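Local coordinates for protein phytase (Debaryomyces castellii, PDB 2GFI) that probably releases phosphate from phytate (inositol hexakisphosphate) by hydrolysis, as a 3-phytase of the histidine acid phosphatase family, at residues Ala198-Asn203 and Thr449-Ser454. Sequence-based numbering, arbitrary orientation.
With NAG (2-acetamido-2-deoxy-beta-D-glucopyranose), chain D.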
ATOM      1  N   ALA A 198     -13.955 -42.010  14.815  1.00 35.35           N
ATOM      2  CA  ALA A 198     -15.147 -42.379  14.091  1.00 36.38           C
ATOM      3  C   ALA A 198     -16.323 -42.749  15.004  1.00 37.11           C
ATOM      4  O   ALA A 198     -17.479 -42.590  14.601  1.00 36.81           O
ATOM      5  CB  ALA A 198     -14.832 -43.517  13.139  1.00 36.37           C
ATOM      6  N   ASP A 199     -16.051 -43.218  16.229  1.00 38.08           N
ATOM      7  CA  ASP A 199     -17.157 -43.620  17.130  1.00 39.18           C
ATOM      8  C   ASP A 199     -17.933 -42.415  17.667  1.00 38.75           C
ATOM      9  O   ASP A 199     -18.924 -42.568  18.395  1.00 38.98           O
ATOM     10  CB  ASP A 199     -16.691 -44.562  18.268  1.00 40.01           C
ATOM     11  CG  ASP A 199     -15.599 -43.954  19.149  1.00 42.38           C
ATOM     12  OD1 ASP A 199     -15.349 -42.728  19.085  1.00 46.29           O
ATOM     13  OD2 ASP A 199     -14.934 -44.638  19.960  1.00 46.12           O
ATOM     14  N   MET A 200     -17.468 -41.212  17.317  1.00 38.07           N
ATOM     15  CA  MET A 200     -18.114 -39.977  17.751  1.00 36.72           C
ATOM     16  C   MET A 200     -19.331 -39.733  16.879  1.00 36.33           C
ATOM     17  O   MET A 200     -20.211 -38.956  17.234  1.00 36.35           O
ATOM     18  CB  MET A 200     -17.140 -38.798  17.665  1.00 36.85           C
ATOM     19  CG  MET A 200     -16.037 -38.805  18.752  1.00 36.32           C
ATOM     20  SD  MET A 200     -16.692 -38.844  20.447  1.00 35.47           S
ATOM     21  CE  MET A 200     -17.019 -37.106  20.776  1.00 34.50           C
ATOM     22  N   GLY A 201     -19.389 -40.424  15.743  1.00 35.87           N
ATOM     23  CA  GLY A 201     -20.433 -40.210  14.760  1.00 35.81           C
ATOM     24  C   GLY A 201     -20.557 -38.725  14.438  1.00 36.18           C
ATOM     25  O   GLY A 201     -19.546 -38.032  14.183  1.00 36.00           O
ATOM     26  N   ALA A 202     -21.792 -38.243  14.499  1.00 35.25           N
ATOM     27  CA  ALA A 202     -22.126 -36.893  14.157  1.00 35.45           C
ATOM     28  C   ALA A 202     -21.823 -35.925  15.298  1.00 35.73           C
ATOM     29  O   ALA A 202     -21.852 -34.698  15.107  1.00 36.21           O
ATOM     30  CB  ALA A 202     -23.593 -36.807  13.758  1.00 35.32           C
ATOM     31  N   ASN A 203     -21.528 -36.459  16.480  1.00 35.24           N
ATOM     32  CA  ASN A 203     -21.231 -35.607  17.621  1.00 34.51           C
ATOM     33  C   ASN A 203     -19.749 -35.288  17.640  1.00 34.01           C
ATOM     34  O   ASN A 203     -18.997 -35.770  18.483  1.00 33.94           O
ATOM     35  CB  ASN A 203     -21.663 -36.238  18.934  1.00 34.47           C
ATOM     36  CG  ASN A 203     -21.459 -35.304  20.082  1.00 34.14           C
ATOM     37  OD1 ASN A 203     -21.751 -34.107  19.968  1.00 35.04           O
ATOM     38  ND2 ASN A 203     -20.910 -35.811  21.177  1.00 32.21           N
ATOM     39  N   THR A 449     -21.052 -34.071  29.706  1.00 44.13           N
ATOM     40  CA  THR A 449     -20.074 -34.946  29.063  1.00 42.92           C
ATOM     41  C   THR A 449     -18.686 -34.326  29.178  1.00 42.68           C
ATOM     42  O   THR A 449     -18.485 -33.141  28.972  1.00 42.44           O
ATOM     43  CB  THR A 449     -20.445 -35.203  27.602  1.00 42.77           C
ATOM     44  OG1 THR A 449     -21.700 -35.878  27.555  1.00 42.74           O
ATOM     45  CG2 THR A 449     -19.499 -36.208  26.928  1.00 41.34           C
ATOM     46  N   ASN A 450     -17.724 -35.150  29.533  1.00 42.97           N
ATOM     47  CA  ASN A 450     -16.345 -34.735  29.577  1.00 42.86           C
ATOM     48  C   ASN A 450     -15.747 -34.927  28.169  1.00 41.13           C
ATOM     49  O   ASN A 450     -15.440 -36.054  27.750  1.00 40.93           O
ATOM     50  CB  ASN A 450     -15.614 -35.571  30.638  1.00 44.39           C
ATOM     51  CG  ASN A 450     -14.178 -35.131  30.857  1.00 46.65           C
ATOM     52  OD1 ASN A 450     -13.803 -33.999  30.513  1.00 52.67           O
ATOM     53  ND2 ASN A 450     -13.353 -36.031  31.431  1.00 50.90           N
ATOM     54  N   TYR A 451     -15.633 -33.833  27.415  1.00 38.69           N
ATOM     55  CA  TYR A 451     -14.960 -33.902  26.121  1.00 36.58           C
ATOM     56  C   TYR A 451     -13.489 -33.638  26.318  1.00 35.93           C
ATOM     57  O   TYR A 451     -13.059 -32.496  26.379  1.00 34.98           O
ATOM     58  CB  TYR A 451     -15.562 -32.935  25.119  1.00 35.09           C
ATOM     59  CG  TYR A 451     -16.945 -33.321  24.712  1.00 33.97           C
ATOM     60  CD1 TYR A 451     -17.165 -34.396  23.840  1.00 31.53           C
ATOM     61  CD2 TYR A 451     -18.038 -32.639  25.214  1.00 31.04           C
ATOM     62  CE1 TYR A 451     -18.448 -34.757  23.467  1.00 31.88           C
ATOM     63  CE2 TYR A 451     -19.311 -32.995  24.853  1.00 31.18           C
ATOM     64  CZ  TYR A 451     -19.522 -34.047  23.983  1.00 33.07           C
ATOM     65  OH  TYR A 451     -20.821 -34.378  23.626  1.00 33.35           O
ATOM     66  N   THR A 452     -12.715 -34.710  26.436  1.00 36.27           N
ATOM     67  CA  THR A 452     -11.326 -34.546  26.794  1.00 36.80           C
ATOM     68  C   THR A 452     -10.338 -35.470  26.075  1.00 36.24           C
ATOM     69  O   THR A 452      -9.317 -35.870  26.648  1.00 36.57           O
ATOM     70  CB  THR A 452     -11.157 -34.590  28.305  1.00 37.39           C
ATOM     71  OG1 THR A 452      -9.827 -34.146  28.626  1.00 40.96           O
ATOM     72  CG2 THR A 452     -11.246 -36.053  28.858  1.00 38.40           C
ATOM     73  N   ALA A 453     -10.611 -35.764  24.811  1.00 35.53           N
ATOM     74  CA  ALA A 453      -9.737 -36.638  24.026  1.00 34.92           C
ATOM     75  C   ALA A 453      -8.293 -36.197  24.110  1.00 34.58           C
ATOM     76  O   ALA A 453      -8.000 -35.005  24.243  1.00 34.73           O
ATOM     77  CB  ALA A 453     -10.175 -36.676  22.606  1.00 34.18           C
ATOM     78  N   SER A 454      -7.394 -37.160  24.006  1.00 34.21           N
ATOM     79  CA  SER A 454      -5.984 -36.878  24.027  1.00 34.61           C
ATOM     80  C   SER A 454      -5.523 -36.409  22.635  1.00 33.55           C
ATOM     81  O   SER A 454      -6.053 -36.850  21.613  1.00 33.28           O
ATOM     82  CB  SER A 454      -5.223 -38.138  24.486  1.00 35.68           C
ATOM     83  OG  SER A 454      -4.889 -38.944  23.368  1.00 37.57           O
TER
HETATM   84  C1  NAG D 801     -19.596 -46.663  16.308  1.00 58.23           C
HETATM   85  C2  NAG D 801     -20.301 -47.998  15.990  1.00 61.33           C
HETATM   86  C3  NAG D 801     -19.365 -49.208  15.857  1.00 62.00           C
HETATM   87  C4  NAG D 801     -18.047 -48.843  15.154  1.00 61.57           C
HETATM   88  C5  NAG D 801     -17.471 -47.613  15.875  1.00 59.91           C
HETATM   89  C6  NAG D 801     -16.008 -47.285  15.536  1.00 60.29           C
HETATM   90  C7  NAG D 801     -22.582 -48.343  16.734  1.00 61.63           C
HETATM   91  C8  NAG D 801     -23.555 -48.381  17.881  1.00 65.62           C
HETATM   92  N2  NAG D 801     -21.278 -48.300  17.021  1.00 63.36           N
HETATM   93  O3  NAG D 801     -20.053 -50.254  15.190  1.00 63.43           O
HETATM   94  O4  NAG D 801     -17.130 -49.926  15.147  1.00 61.55           O
HETATM   95  O5  NAG D 801     -18.354 -46.526  15.627  1.00 58.59           O
HETATM   96  O6  NAG D 801     -15.831 -47.013  14.164  1.00 56.83           O
HETATM   97  O7  NAG D 801     -22.993 -48.350  15.580  1.00 65.10           O
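The ring of Tyr451 meets Met200 and Asn203 at its edge, near its own plane, while one of its faces carries the methyl CG2 of Thr449 from its own segment, offset toward the rim. Met200 brings its terminal methyl to that edge, CE lying 3.8 Å from Tyr451 CE1, an apolar touch made possible by a chain bent at both chi2 and chi3. From the same segment, 198-203, Asn203 extends its side chain away from its backbone N (chi1 -175°), which carries the amide to the phenol oxygen, and its ND2 donates to Tyr451 OH over 2.8 Å. The bond is fairly straight, 162° at the hydrogen, and the phenol oxygen sits close to the amide plane, although that plane is turned 64° from the ring. Asn203 owes its place to a type II' beta turn from Met200, closed by Asn203 N to Met200 O at 2.9 Å, with Gly201 at positive phi. In this histidine acid phosphatase the contact ties the loop that follows strand 189-194 to the C-terminal loop beyond helix 442-445, away from the predicted catalytic residues. Asp445 of that helix also hydrogen-bonds Tyr451 OH, and Asn203 OD1 accepts from the backbone N of Phe442, at the helix start, and of Thr441 just before it. A phenylalanine here lacks the hydroxyl and would probably leave Asn203 ND2 and Asp445 OD1 without their shared partner. Farther along the loop, an N-acetylglucosamine of a glycan attached to the protein itself, not a bound substrate, rests against Asp199, whose CA is 3.5 Å from the sugar O5.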